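PDB 4I2U: glutaredoxin from Chlorella sorokiniana, which binds glutathione in a thioredoxin-fold pocket and probably reduces disulfides at its expense, serving cell redox homeostasis. Local coordinates for residues 6-11 / 60-65; 21-26 / 46-51; 28-33 / 83-88; 36-41 / 95-100. All blocks are in the same frame, centred on the assembly; numbering follows the deposited sequence. Where two conformers were deposited one is given.

Interaction 1: residues 6-11 / 60-65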
loop_
_atom_site.group_PDB
_atom_site.type_symbol
_atom_site.label_atom_id
_atom_site.label_comp_id
_atom_site.label_asym_id
_atom_site.label_seq_id
_atom_site.Cartn_x
_atom_site.Cartn_y
_atom_site.Cartn_z
ATOM N N GLN A 6 14.697 -7.098 0.983
ATOM C CA GLN A 6 14.135 -8.283 0.341
ATOM C C GLN A 6 12.656 -8.414 0.669
ATOM O O GLN A 6 11.842 -8.772 -0.189
ATOM C CB GLN A 6 14.888 -9.533 0.780
ATOM C CG GLN A 6 14.552 -10.774 -0.032
ATOM C CD GLN A 6 15.287 -12.006 0.465
ATOM O OE1 GLN A 6 14.761 -12.770 1.278
ATOM N NE2 GLN A 6 16.514 -12.202 -0.013
ATOM N N LEU A 7 12.298 -8.139 1.916
ATOM C CA LEU A 7 10.898 -8.176 2.316
ATOM C C LEU A 7 10.054 -7.208 1.501
ATOM O O LEU A 7 9.012 -7.574 0.946
ATOM C CB LEU A 7 10.770 -7.858 3.803
ATOM C CG LEU A 7 9.375 -7.828 4.439
ATOM C CD1 LEU A 7 8.565 -6.575 4.134
ATOM C CD2 LEU A 7 8.582 -9.060 4.058
ATOM N N VAL A 8 10.477 -5.956 1.407
ATOM C CA VAL A 8 9.681 -4.973 0.689
ATOM C C VAL A 8 9.598 -5.324 -0.790
ATOM O O VAL A 8 8.502 -5.351 -1.371
ATOM C CB VAL A 8 10.243 -3.555 0.883
ATOM C CG1 VAL A 8 9.546 -2.580 -0.028
ATOM C CG2 VAL A 8 10.079 -3.128 2.355
ATOM N N ASP A 9 10.742 -5.598 -1.415
ATOM C CA ASP A 9 10.759 -5.871 -2.849
ATOM C C ASP A 9 9.893 -7.077 -3.184
ATOM O O ASP A 9 9.096 -7.043 -4.135
ATOM C CB ASP A 9 12.183 -6.121 -3.354
ATOM C CG ASP A 9 13.072 -4.874 -3.318
ATOM O OD1 ASP A 9 12.581 -3.758 -3.062
ATOM O OD2 ASP A 9 14.280 -5.050 -3.611
ATOM N N SER A 10 10.055 -8.156 -2.433
ATOM C CA SER A 10 9.305 -9.380 -2.692
ATOM C C SER A 10 7.821 -9.178 -2.439
ATOM O O SER A 10 6.983 -9.744 -3.131
ATOM C CB SER A 10 9.817 -10.521 -1.818
ATOM O OG SER A 10 11.136 -10.882 -2.180
ATOM N N THR A 11 7.490 -8.383 -1.434
ATOM C CA THR A 11 6.093 -8.177 -1.117
ATOM C C THR A 11 5.387 -7.385 -2.213
ATOM O O THR A 11 4.269 -7.751 -2.624
ATOM C CB THR A 11 5.929 -7.491 0.243
ATOM O OG1 THR A 11 6.478 -8.329 1.263
ATOM C CG2 THR A 11 4.462 -7.244 0.562
ATOM N N ASP A 60 13.118 2.495 6.805
ATOM C CA ASP A 60 14.360 3.005 6.229
ATOM C C ASP A 60 14.469 2.637 4.756
ATOM O O ASP A 60 14.838 3.475 3.931
ATOM C CB ASP A 60 15.566 2.426 6.974
ATOM C CG ASP A 60 15.780 3.025 8.333
ATOM O OD1 ASP A 60 15.206 4.096 8.625
ATOM O OD2 ASP A 60 16.571 2.413 9.090
ATOM N N TYR A 61 14.162 1.398 4.400
ATOM C CA TYR A 61 14.210 1.036 3.000
ATOM C C TYR A 61 13.121 1.759 2.230
ATOM O O TYR A 61 13.328 2.163 1.085
ATOM C CB TYR A 61 14.105 -0.469 2.791
ATOM C CG TYR A 61 14.131 -0.810 1.323
ATOM C CD1 TYR A 61 15.217 -0.470 0.520
ATOM C CD2 TYR A 61 13.045 -1.427 0.728
ATOM C CE1 TYR A 61 15.213 -0.766 -0.849
ATOM C CE2 TYR A 61 13.029 -1.723 -0.629
ATOM C CZ TYR A 61 14.119 -1.393 -1.413
ATOM O OH TYR A 61 14.145 -1.705 -2.766
ATOM N N LEU A 62 11.928 1.901 2.804
ATOM C CA LEU A 62 10.885 2.661 2.130
ATOM C C LEU A 62 11.309 4.101 1.832
ATOM O O LEU A 62 10.920 4.669 0.802
ATOM C CB LEU A 62 9.567 2.605 2.921
ATOM C CG LEU A 62 8.895 1.221 2.899
ATOM C CD1 LEU A 62 7.843 1.093 3.990
ATOM C CD2 LEU A 62 8.273 0.954 1.521
ATOM N N LEU A 63 12.127 4.694 2.697
ATOM C CA LEU A 63 12.683 6.013 2.409
ATOM C C LEU A 63 13.543 5.935 1.141
ATOM O O LEU A 63 13.452 6.786 0.233
ATOM C CB LEU A 63 13.516 6.485 3.589
ATOM C CG LEU A 63 14.369 7.730 3.376
ATOM C CD1 LEU A 63 13.542 8.942 2.982
ATOM C CD2 LEU A 63 15.161 8.000 4.635
ATOM N N GLU A 64 14.386 4.910 1.050
ATOM C CA GLU A 64 15.215 4.740 -0.134
ATOM C C GLU A 64 14.386 4.520 -1.390
ATOM O O GLU A 64 14.684 5.092 -2.452
ATOM C CB GLU A 64 16.190 3.578 0.061
ATOM C CG GLU A 64 17.186 3.768 1.178
ATOM C CD GLU A 64 18.145 2.621 1.241
ATOM O OE1 GLU A 64 17.788 1.579 1.805
ATOM O OE2 GLU A 64 19.258 2.740 0.693
ATOM N N LEU A 65 13.356 3.696 -1.318
ATOM C CA LEU A 65 12.604 3.330 -2.510
ATOM C C LEU A 65 11.629 4.408 -2.930
ATOM O O LEU A 65 11.422 4.610 -4.127
ATOM C CB LEU A 65 11.857 2.019 -2.254
ATOM C CG LEU A 65 11.072 1.461 -3.436
ATOM C CD1 LEU A 65 11.941 1.285 -4.683
ATOM C CD2 LEU A 65 10.392 0.150 -3.025
#
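Val8 packs against Tyr61 in a mostly apolar helix-to-helix contact, finished by a side-chain hydrogen bond, where helix 3-14 lies against helix 55-66. Val8 presents CB and both methyls to the rim of the tyrosine ring, the closest pair being Val8 CB and Tyr61 CD2 at 3.5 Å. A branched valine suits this place because it is broad yet short: Val8 CG1, at the ring edge, reaches on to Leu62 CD2 and Leu65 CD2, both at 4.1 Å. The axes of segments 6-11 and 60-65 approach to 10.4 Å at 57°, wide enough for a tyrosine ring to stand between them. Helices cover both sides of the thioredoxin-fold sheet, and this pair shares one, Val8 and Leu62 both resting on Phe20 of strand 17-21. Tyr61 sends its hydroxyl past Val8 to Asp9, its chi1 of 179° carrying CG away from the backbone N, and Tyr61 OH donates to the syn lone pair of Asp9 OD1 at 2.6 Å. Lys5 forms a salt bridge with Asp9 OD2, so the carboxylate is held at both oxygens. A leucine in place of Tyr61 would probably leave Asp9 OD1 without its hydroxyl donor and open a gap beside Val8.

Interaction 2: residues 21-26 / 46-51. With GSH (glutathione), chain B.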
loop_
_atom_site.group_PDB
_atom_site.type_symbol
_atom_site.label_atom_id
_atom_site.label_comp_id
_atom_site.label_asym_id
_atom_site.label_seq_id
_atom_site.Cartn_x
_atom_site.Cartn_y
_atom_site.Cartn_z
ATOM N N SER A 21 1.996 -0.099 6.787
ATOM C CA SER A 21 1.052 0.525 7.688
ATOM C C SER A 21 1.561 0.480 9.117
ATOM O O SER A 21 2.530 -0.197 9.429
ATOM C CB SER A 21 -0.264 -0.269 7.549
ATOM O OG SER A 21 -1.267 0.109 8.493
ATOM N N LYS A 22 0.913 1.251 9.985
ATOM C CA LYS A 22 0.946 1.015 11.428
ATOM C C LYS A 22 -0.482 1.003 11.914
ATOM O O LYS A 22 -1.330 1.752 11.423
ATOM C CB LYS A 22 1.769 2.071 12.164
ATOM C CG LYS A 22 3.232 1.943 11.841
ATOM C CD LYS A 22 4.116 2.969 12.490
ATOM C CE LYS A 22 5.548 2.821 12.010
ATOM N NZ LYS A 22 6.451 3.783 12.669
ATOM N N THR A 23 -0.771 0.132 12.866
ATOM C CA THR A 23 -2.157 -0.141 13.260
ATOM C C THR A 23 -2.895 1.078 13.787
ATOM O O THR A 23 -4.106 1.197 13.628
ATOM C CB THR A 23 -2.253 -1.258 14.311
ATOM O OG1 THR A 23 -1.517 -0.899 15.474
ATOM C CG2 THR A 23 -1.745 -2.577 13.743
ATOM N N TYR A 24 -2.163 1.988 14.411
ATOM C CA TYR A 24 -2.718 3.116 15.140
ATOM C C TYR A 24 -2.833 4.402 14.322
ATOM O O TYR A 24 -3.358 5.401 14.813
ATOM C CB TYR A 24 -1.844 3.400 16.355
ATOM C CG TYR A 24 -0.379 3.648 16.061
ATOM C CD1 TYR A 24 0.042 4.818 15.448
ATOM C CD2 TYR A 24 0.595 2.711 16.416
ATOM C CE1 TYR A 24 1.386 5.074 15.199
ATOM C CE2 TYR A 24 1.939 2.956 16.161
ATOM C CZ TYR A 24 2.314 4.148 15.568
ATOM O OH TYR A 24 3.632 4.471 15.354
ATOM N N CYS A 25 -2.346 4.375 13.084
ATOM C CA CYS A 25 -2.248 5.586 12.276
ATOM C C CYS A 25 -3.520 5.864 11.471
ATOM O O CYS A 25 -3.981 5.002 10.730
ATOM C CB CYS A 25 -1.070 5.440 11.319
ATOM S SG CYS A 25 -1.002 6.682 9.995
ATOM N N PRO A 26 -4.080 7.075 11.606
ATOM C CA PRO A 26 -5.314 7.373 10.871
ATOM C C PRO A 26 -5.123 7.494 9.367
ATOM O O PRO A 26 -6.067 7.312 8.614
ATOM C CB PRO A 26 -5.766 8.710 11.466
ATOM C CG PRO A 26 -4.472 9.353 11.948
ATOM C CD PRO A 26 -3.669 8.202 12.473
ATOM N N ALA A 46 -1.584 -5.827 3.993
ATOM C CA ALA A 46 -1.245 -4.770 4.934
ATOM C C ALA A 46 -0.153 -5.252 5.863
ATOM O O ALA A 46 -0.373 -6.163 6.676
ATOM C CB ALA A 46 -2.468 -4.378 5.741
ATOM N N ILE A 47 1.001 -4.623 5.775
ATOM C CA ILE A 47 2.181 -5.001 6.545
ATOM C C ILE A 47 2.296 -3.986 7.687
ATOM O O ILE A 47 2.561 -2.807 7.432
ATOM C CB ILE A 47 3.460 -4.989 5.673
ATOM C CG1 ILE A 47 3.327 -5.849 4.399
ATOM C CG2 ILE A 47 4.665 -5.391 6.519
ATOM C CD1 ILE A 47 3.027 -7.313 4.638
ATOM N N GLU A 48 2.046 -4.432 8.918
ATOM C CA GLU A 48 2.019 -3.541 10.073
ATOM C C GLU A 48 3.404 -3.410 10.677
ATOM O O GLU A 48 3.908 -4.328 11.338
ATOM C CB GLU A 48 1.026 -4.015 11.125
ATOM C CG GLU A 48 -0.399 -4.183 10.603
ATOM C CD GLU A 48 -1.061 -2.914 10.078
ATOM O OE1 GLU A 48 -0.588 -1.795 10.301
ATOM O OE2 GLU A 48 -2.128 -3.058 9.435
ATOM N N LEU A 49 3.993 -2.245 10.515
ATOM C CA LEU A 49 5.370 -1.985 10.902
ATOM C C LEU A 49 5.521 -1.669 12.385
ATOM O O LEU A 49 6.649 -1.611 12.875
ATOM C CB LEU A 49 5.937 -0.857 10.048
ATOM C CG LEU A 49 5.881 -1.136 8.550
ATOM C CD1 LEU A 49 6.545 -0.021 7.765
ATOM C CD2 LEU A 49 6.516 -2.451 8.204
ATOM N N ASP A 50 4.420 -1.457 13.104
ATOM C CA ASP A 50 4.461 -1.425 14.554
ATOM C C ASP A 50 4.388 -2.839 15.161
ATOM O O ASP A 50 4.720 -3.027 16.331
ATOM C CB ASP A 50 3.367 -0.510 15.112
ATOM C CG ASP A 50 1.956 -0.955 14.748
ATOM O OD1 ASP A 50 1.703 -1.296 13.581
ATOM O OD2 ASP A 50 1.064 -0.939 15.629
ATOM N N GLY A 51 3.981 -3.828 14.365
ATOM C CA GLY A 51 3.977 -5.221 14.795
ATOM C C GLY A 51 5.297 -5.912 14.483
ATOM O O GLY A 51 5.849 -6.616 15.329
HETATM N N1 GSH B . 0.068 13.034 4.899
HETATM C CA1 GSH B . 0.677 11.725 5.181
HETATM C C1 GSH B . -0.170 10.695 4.481
HETATM O O11 GSH B . -1.161 11.096 3.841
HETATM O O12 GSH B . 0.144 9.478 4.522
HETATM C CB1 GSH B . 0.763 11.553 6.695
HETATM C CG1 GSH B . 1.472 10.272 7.119
HETATM C CD1 GSH B . 2.085 10.402 8.503
HETATM O OE1 GSH B . 2.694 11.416 8.853
HETATM N N2 GSH B . 1.977 9.357 9.302
HETATM C CA2 GSH B . 2.626 9.313 10.616
HETATM C C2 GSH B . 4.020 8.733 10.550
HETATM O O2 GSH B . 4.394 8.094 9.578
HETATM C CB2 GSH B . 1.768 8.520 11.603
HETATM S SG2 GSH B . 0.227 9.383 12.018
HETATM N N3 GSH B . 4.826 8.990 11.571
HETATM C CA3 GSH B . 6.216 8.606 11.534
HETATM C C3 GSH B . 6.468 7.127 11.699
HETATM O O31 GSH B . 5.566 6.354 12.080
HETATM O O32 GSH B . 7.633 6.752 11.427
HETATM O O HOH W 1 8.519 1.004 12.906
#
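The Tyr24 ring and the Asp50 carboxylate pass in opposite directions, their planes 80° apart, with Asp50 OD2 approaching the ring obliquely; Lys22 CB lies over one ring face, offset toward the rim. Thr23 OG1 donates to the syn lone pair of Asp50 OD2 at 2.6 Å, whereas Thr23 N reaches Asp50 OD1 at 2.9 Å from above the carboxylate plane. Threonine suits the place because its hydroxyl adds a second donor to the backbone N-H, giving each carboxylate oxygen one; chi1 of 59° sets OG1 between the backbone N and carbonyl carbon, turned to the same carboxylate. Behind this loop, strands 17-21 and 45-48 run parallel: Ser21 N bonds to Ile47 O at 2.8 Å, and Leu49 N bonds to Ser21 O at 2.7 Å. Ser21 OG also donates to Glu48 OE1 at 2.7 Å, while Lys32 holds the other oxygen of Glu48. In this thioredoxin fold the loop leads to Cys25, N-cap of the next helix and start of a CxxC sequence. Cys25 SG lies 3.6 Å from glutathione SG2, and the extended Lys22 chain brings NZ to glutathione O31 at 2.8 Å, a hydrogen bond to the glycyl carboxylate.

Interaction 3: residues 28-33 / 83-88. With GSH (glutathione), chain B.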
loop_
_atom_site.group_PDB
_atom_site.type_symbol
_atom_site.label_atom_id
_atom_site.label_comp_id
_atom_site.label_asym_id
_atom_site.label_seq_id
_atom_site.Cartn_x
_atom_site.Cartn_y
_atom_site.Cartn_z
ATOM N N CYS A 28 -3.104 5.484 7.682
ATOM C CA CYS A 28 -3.156 4.080 7.305
ATOM C C CYS A 28 -4.592 3.589 7.255
ATOM O O CYS A 28 -4.993 2.915 6.300
ATOM C CB CYS A 28 -2.313 3.240 8.272
ATOM S SG CYS A 28 -0.568 3.638 8.152
ATOM N N VAL A 29 -5.388 3.948 8.260
ATOM C CA VAL A 29 -6.813 3.600 8.249
ATOM C C VAL A 29 -7.488 4.195 7.015
ATOM O O VAL A 29 -8.277 3.532 6.337
ATOM C CB VAL A 29 -7.504 4.107 9.539
ATOM C CG1 VAL A 29 -9.004 3.941 9.444
ATOM C CG2 VAL A 29 -6.955 3.364 10.748
ATOM N N LYS A 30 -7.194 5.454 6.722
ATOM C CA LYS A 30 -7.791 6.117 5.559
ATOM C C LYS A 30 -7.414 5.403 4.251
ATOM O O LYS A 30 -8.252 5.215 3.369
ATOM C CB LYS A 30 -7.314 7.571 5.528
ATOM C CG LYS A 30 -7.797 8.402 4.362
ATOM C CD LYS A 30 -7.112 9.784 4.362
ATOM C CE LYS A 30 -7.395 10.581 5.624
ATOM N NZ LYS A 30 -7.097 12.035 5.379
ATOM N N GLY A 31 -6.153 5.014 4.107
ATOM C CA GLY A 31 -5.706 4.298 2.925
ATOM C C GLY A 31 -6.383 2.944 2.793
ATOM O O GLY A 31 -6.817 2.546 1.706
ATOM N N LYS A 32 -6.477 2.212 3.897
ATOM C CA LYS A 32 -7.179 0.946 3.904
ATOM C C LYS A 32 -8.632 1.093 3.501
ATOM O O LYS A 32 -9.120 0.335 2.654
ATOM C CB LYS A 32 -7.086 0.279 5.270
ATOM C CG LYS A 32 -5.688 -0.196 5.633
ATOM C CD LYS A 32 -5.589 -0.516 7.110
ATOM C CE LYS A 32 -4.269 -1.169 7.465
ATOM N NZ LYS A 32 -4.123 -1.290 8.926
ATOM N N ARG A 33 -9.336 2.060 4.080
ATOM C CA ARG A 33 -10.748 2.245 3.759
ATOM C C ARG A 33 -10.945 2.619 2.307
ATOM O O ARG A 33 -11.908 2.185 1.670
ATOM C CB ARG A 33 -11.383 3.268 4.699
ATOM C CG ARG A 33 -11.578 2.723 6.115
ATOM C CD ARG A 33 -12.022 3.802 7.112
ATOM N NE ARG A 33 -12.357 3.223 8.414
ATOM C CZ ARG A 33 -12.461 3.911 9.551
ATOM N NH1 ARG A 33 -12.254 5.224 9.569
ATOM N NH2 ARG A 33 -12.774 3.276 10.681
ATOM N N GLY A 83 0.925 8.107 0.055
ATOM C CA GLY A 83 0.455 7.822 1.396
ATOM C C GLY A 83 -1.053 7.778 1.510
ATOM O O GLY A 83 -1.764 7.445 0.540
ATOM N N GLY A 84 -1.569 8.070 2.695
ATOM C CA GLY A 84 -2.989 7.907 2.948
ATOM C C GLY A 84 -3.842 8.942 2.246
ATOM O O GLY A 84 -4.868 8.595 1.630
ATOM N N ASP A 85 -3.455 10.212 2.350
ATOM C CA ASP A 85 -4.167 11.258 1.643
ATOM C C ASP A 85 -4.127 11.001 0.141
ATOM O O ASP A 85 -5.129 11.159 -0.532
ATOM C CB ASP A 85 -3.573 12.620 1.951
ATOM C CG ASP A 85 -3.908 13.108 3.347
ATOM O OD1 ASP A 85 -4.841 12.570 3.981
ATOM O OD2 ASP A 85 -3.201 14.025 3.789
ATOM N N ASP A 86 -2.974 10.596 -0.386
ATOM C CA ASP A 86 -2.862 10.335 -1.825
ATOM C C ASP A 86 -3.783 9.203 -2.244
ATOM O O ASP A 86 -4.465 9.286 -3.282
ATOM C CB ASP A 86 -1.433 9.950 -2.230
ATOM C CG ASP A 86 -0.432 11.053 -2.038
ATOM O OD1 ASP A 86 -0.776 12.235 -2.244
ATOM O OD2 ASP A 86 0.723 10.714 -1.699
ATOM N N THR A 87 -3.805 8.129 -1.470
ATOM C CA THR A 87 -4.588 6.962 -1.838
ATOM C C THR A 87 -6.072 7.298 -1.789
ATOM O O THR A 87 -6.843 6.887 -2.672
ATOM C CB THR A 87 -4.253 5.772 -0.926
ATOM O OG1 THR A 87 -2.877 5.414 -1.086
ATOM C CG2 THR A 87 -5.096 4.557 -1.267
ATOM N N ASP A 88 -6.492 8.020 -0.771
ATOM C CA ASP A 88 -7.871 8.468 -0.680
ATOM C C ASP A 88 -8.254 9.357 -1.865
ATOM O O ASP A 88 -9.332 9.209 -2.443
ATOM C CB ASP A 88 -8.066 9.219 0.628
ATOM C CG ASP A 88 -9.488 9.615 0.848
ATOM O OD1 ASP A 88 -10.304 8.723 1.173
ATOM O OD2 ASP A 88 -9.788 10.817 0.667
HETATM N N1 GSH B . 0.068 13.034 4.899
HETATM C CA1 GSH B . 0.677 11.725 5.181
HETATM C C1 GSH B . -0.170 10.695 4.481
HETATM O O11 GSH B . -1.161 11.096 3.841
HETATM O O12 GSH B . 0.144 9.478 4.522
HETATM C CB1 GSH B . 0.763 11.553 6.695
HETATM C CG1 GSH B . 1.472 10.272 7.119
HETATM C CD1 GSH B . 2.085 10.402 8.503
HETATM O OE1 GSH B . 2.694 11.416 8.853
HETATM N N2 GSH B . 1.977 9.357 9.302
HETATM C CA2 GSH B . 2.626 9.313 10.616
HETATM C C2 GSH B . 4.020 8.733 10.550
HETATM O O2 GSH B . 4.394 8.094 9.578
HETATM C CB2 GSH B . 1.768 8.520 11.603
HETATM S SG2 GSH B . 0.227 9.383 12.018
HETATM N N3 GSH B . 4.826 8.990 11.571
HETATM C CA3 GSH B . 6.216 8.606 11.534
HETATM C C3 GSH B . 6.468 7.127 11.699
HETATM O O31 GSH B . 5.566 6.354 12.080
HETATM O O32 GSH B . 7.633 6.752 11.427
HETATM O O HOH W 2 -10.644 6.605 2.857
#
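One salt bridge carries the charged part of this contact: Lys30 NZ meets Asp85 OD1 at 2.7 Å, nearly along its C-O axis. Lysine suits the place because its long chain leaves helix 26-36 with CG anti to the backbone N (chi1 178°) and bends at chi3, carrying the ammonium across to Asp85. An apolar contact lines its path: Lys30 CG rests 3.8 Å from Asp88 CB, the two side chains crossing at about a right angle. Where the helices run closest, side chains give way to glycine: the CA atoms of Gly31 and Gly84 are 4.5 Å apart, the axes of segments 28-33 and 84-88 come to 7.9 Å at only 20°, and the Thr87 CG2 methyl packs against the backbone at Gly31 O. A water donates to both Lys30 O and Asp88 OD1. Two further hydrogen bonds go to the ligand: Gly84 N and Asp85 N donate to glutathione O12 and O11 respectively, each at 2.9 Å, so successive N-H groups hold both oxygens of one carboxylate. Gly83, at the N-cap, has no CB to collide with O12. Receiving the gamma-glutamyl carboxylate at a helix N-terminus is typical of the glutathione site of glutaredoxins.

Interaction 4: residues 36-41 / 95-100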
loop_
_atom_site.group_PDB
_atom_site.type_symbol
_atom_site.label_atom_id
_atom_site.label_comp_id
_atom_site.label_asym_id
_atom_site.label_seq_id
_atom_site.Cartn_x
_atom_site.Cartn_y
_atom_site.Cartn_z
ATOM N N GLU A 36 -10.596 -0.541 0.317
ATOM C CA GLU A 36 -11.672 -1.478 0.617
ATOM C C GLU A 36 -12.959 -1.124 -0.086
ATOM O O GLU A 36 -13.878 -1.940 -0.107
ATOM C CB GLU A 36 -11.904 -1.562 2.121
ATOM C CG GLU A 36 -10.801 -2.320 2.858
ATOM C CD GLU A 36 -10.782 -2.074 4.352
ATOM O OE1 GLU A 36 -11.740 -1.475 4.880
ATOM O OE2 GLU A 36 -9.795 -2.480 4.990
ATOM N N LYS A 37 -13.045 0.053 -0.693
ATOM C CA LYS A 37 -14.190 0.367 -1.543
ATOM C C LYS A 37 -14.212 -0.552 -2.755
ATOM O O LYS A 37 -15.267 -0.787 -3.338
ATOM C CB LYS A 37 -14.120 1.808 -2.031
ATOM C CG LYS A 37 -14.212 2.862 -0.954
ATOM C CD LYS A 37 -13.926 4.238 -1.544
ATOM C CE LYS A 37 -14.054 5.343 -0.510
ATOM N NZ LYS A 37 -15.472 5.695 -0.227
ATOM N N PHE A 38 -13.051 -1.051 -3.161
ATOM C CA PHE A 38 -12.921 -1.781 -4.420
ATOM C C PHE A 38 -12.528 -3.227 -4.265
ATOM O O PHE A 38 -12.833 -4.038 -5.152
ATOM C CB PHE A 38 -11.902 -1.073 -5.311
ATOM C CG PHE A 38 -12.184 0.383 -5.476
ATOM C CD1 PHE A 38 -13.307 0.788 -6.165
ATOM C CD2 PHE A 38 -11.376 1.339 -4.898
ATOM C CE1 PHE A 38 -13.605 2.121 -6.312
ATOM C CE2 PHE A 38 -11.669 2.686 -5.048
ATOM C CZ PHE A 38 -12.784 3.076 -5.752
ATOM N N LEU A 39 -11.867 -3.549 -3.153
ATOM C CA LEU A 39 -11.266 -4.851 -2.898
ATOM C C LEU A 39 -11.578 -5.301 -1.500
ATOM O O LEU A 39 -11.643 -4.481 -0.575
ATOM C CB LEU A 39 -9.742 -4.711 -2.896
ATOM C CG LEU A 39 -9.078 -3.936 -4.028
ATOM C CD1 LEU A 39 -7.699 -3.489 -3.620
ATOM C CD2 LEU A 39 -9.006 -4.787 -5.281
ATOM N N PRO A 40 -11.686 -6.608 -1.291
ATOM C CA PRO A 40 -11.834 -7.049 0.090
ATOM C C PRO A 40 -10.505 -7.008 0.817
ATOM O O PRO A 40 -9.438 -7.013 0.201
ATOM C CB PRO A 40 -12.341 -8.484 -0.041
ATOM C CG PRO A 40 -11.985 -8.921 -1.405
ATOM C CD PRO A 40 -11.821 -7.703 -2.258
ATOM N N LYS A 41 -10.590 -6.996 2.141
ATOM C CA LYS A 41 -9.400 -6.969 2.993
ATOM C C LYS A 41 -8.451 -8.123 2.696
ATOM O O LYS A 41 -7.235 -7.969 2.807
ATOM C CB LYS A 41 -9.789 -7.013 4.474
ATOM C CG LYS A 41 -10.516 -5.784 4.953
ATOM C CD LYS A 41 -10.760 -5.827 6.460
ATOM C CE LYS A 41 -11.852 -4.844 6.869
ATOM N NZ LYS A 41 -12.173 -4.911 8.321
ATOM N N LYS A 95 -8.546 7.428 -10.578
ATOM C CA LYS A 95 -7.254 6.901 -11.002
ATOM C C LYS A 95 -6.886 5.609 -10.283
ATOM O O LYS A 95 -6.202 4.742 -10.849
ATOM C CB LYS A 95 -6.153 7.947 -10.810
ATOM C CG LYS A 95 -6.293 9.146 -11.696
ATOM C CD LYS A 95 -5.122 10.093 -11.475
ATOM C CE LYS A 95 -5.303 11.389 -12.226
ATOM N NZ LYS A 95 -6.242 11.222 -13.361
ATOM N N LEU A 96 -7.295 5.451 -9.032
ATOM C CA LEU A 96 -7.006 4.214 -8.333
ATOM C C LEU A 96 -7.704 3.052 -9.018
ATOM O O LEU A 96 -7.112 1.990 -9.239
ATOM C CB LEU A 96 -7.417 4.316 -6.871
ATOM C CG LEU A 96 -7.146 3.047 -6.048
ATOM C CD1 LEU A 96 -5.663 2.664 -6.046
ATOM C CD2 LEU A 96 -7.628 3.252 -4.650
ATOM N N GLU A 97 -8.958 3.239 -9.379
ATOM C CA GLU A 97 -9.692 2.192 -10.078
ATOM C C GLU A 97 -9.013 1.825 -11.387
ATOM O O GLU A 97 -8.932 0.659 -11.732
ATOM C CB GLU A 97 -11.129 2.629 -10.353
ATOM C CG GLU A 97 -12.018 2.582 -9.142
ATOM C CD GLU A 97 -13.277 3.376 -9.351
ATOM O OE1 GLU A 97 -13.265 4.597 -9.119
ATOM O OE2 GLU A 97 -14.289 2.779 -9.772
ATOM N N VAL A 98 -8.534 2.810 -12.136
ATOM C CA VAL A 98 -7.820 2.510 -13.369
ATOM C C VAL A 98 -6.608 1.634 -13.067
ATOM O O VAL A 98 -6.369 0.635 -13.746
ATOM C CB VAL A 98 -7.378 3.804 -14.109
ATOM C CG1 VAL A 98 -6.435 3.478 -15.282
ATOM C CG2 VAL A 98 -8.594 4.582 -14.591
ATOM N N MET A 99 -5.834 1.997 -12.054
ATOM C CA MET A 99 -4.669 1.192 -11.699
ATOM C C MET A 99 -5.027 -0.212 -11.265
ATOM O O MET A 99 -4.341 -1.181 -11.619
ATOM C CB MET A 99 -3.863 1.874 -10.602
ATOM C CG MET A 99 -3.166 3.122 -11.107
ATOM S SD MET A 99 -2.008 3.865 -9.969
ATOM C CE MET A 99 -3.141 4.490 -8.819
ATOM N N LEU A 100 -6.089 -0.342 -10.487
ATOM C CA LEU A 100 -6.513 -1.666 -10.025
ATOM C C LEU A 100 -7.017 -2.526 -11.175
ATOM O O LEU A 100 -6.723 -3.722 -11.226
ATOM C CB LEU A 100 -7.582 -1.524 -8.950
ATOM C CG LEU A 100 -7.163 -0.885 -7.625
ATOM C CD1 LEU A 100 -8.374 -0.684 -6.762
ATOM C CD2 LEU A 100 -6.145 -1.730 -6.878
#
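With CG anti to the carbonyl carbon (chi1 -52°), Phe38 swings its ring from the loop toward helix 95-102, and the same placing of CG in Glu97, followed by an extended chain, lays that side chain across the ring. Glu97 CG stands 3.7 Å from the Phe38 ring centroid, 27° off the normal, a CH-pi contact over one face; Lys37 CB covers the opposite face. The Glu97 carboxylate continues beyond the rim at CE1 and CZ, turned only 18° from the ring plane. Glutamate suits this spot because its methylenes can pack on the ring while the charged group goes on past it. Inward of the ring, leucines take over: Leu96 CD2 is 4.1 Å from Phe38 CE2 and Leu100 CD1 is 3.8 Å from Phe38 CB. Leu39 and Leu100 meet tip to tip, CD1 to CD2 at 4.0 Å, and both rest on Val17 of strand 17-21, tying the loop after helix 26-36 to helix 95-102 beside the sheet. A serine in place of Phe38 would probably strip Glu97 of its aromatic bed and leave a gap beside Leu96 and Leu100. No hydrogen bond spans the two segments; their joining rests on shape and apolar burial.

Overall arrangement
Interactions 1 and 4 are the buried, largely apolar contacts, lying on opposite sides of the chain's centre; the first adds one hydroxyl-carboxylate bond, whereas the second has no hydrogen bond at all. Interactions 2 and 3 are only partly buried, rely more on polar groups, and both touch glutathione, one at its sulfur and glycyl carboxylate and the other at its gamma-glutamyl carboxylate. Strand 17-21 connects much of this: it enters interaction 2 directly and packs under residues of interactions 1 and 4. Leu62 meets Leu49 between interactions 1 and 2, Lys32 joins Glu48 by a salt bridge between 2 and 3, and Thr87 touches Leu96 between 3 and 4.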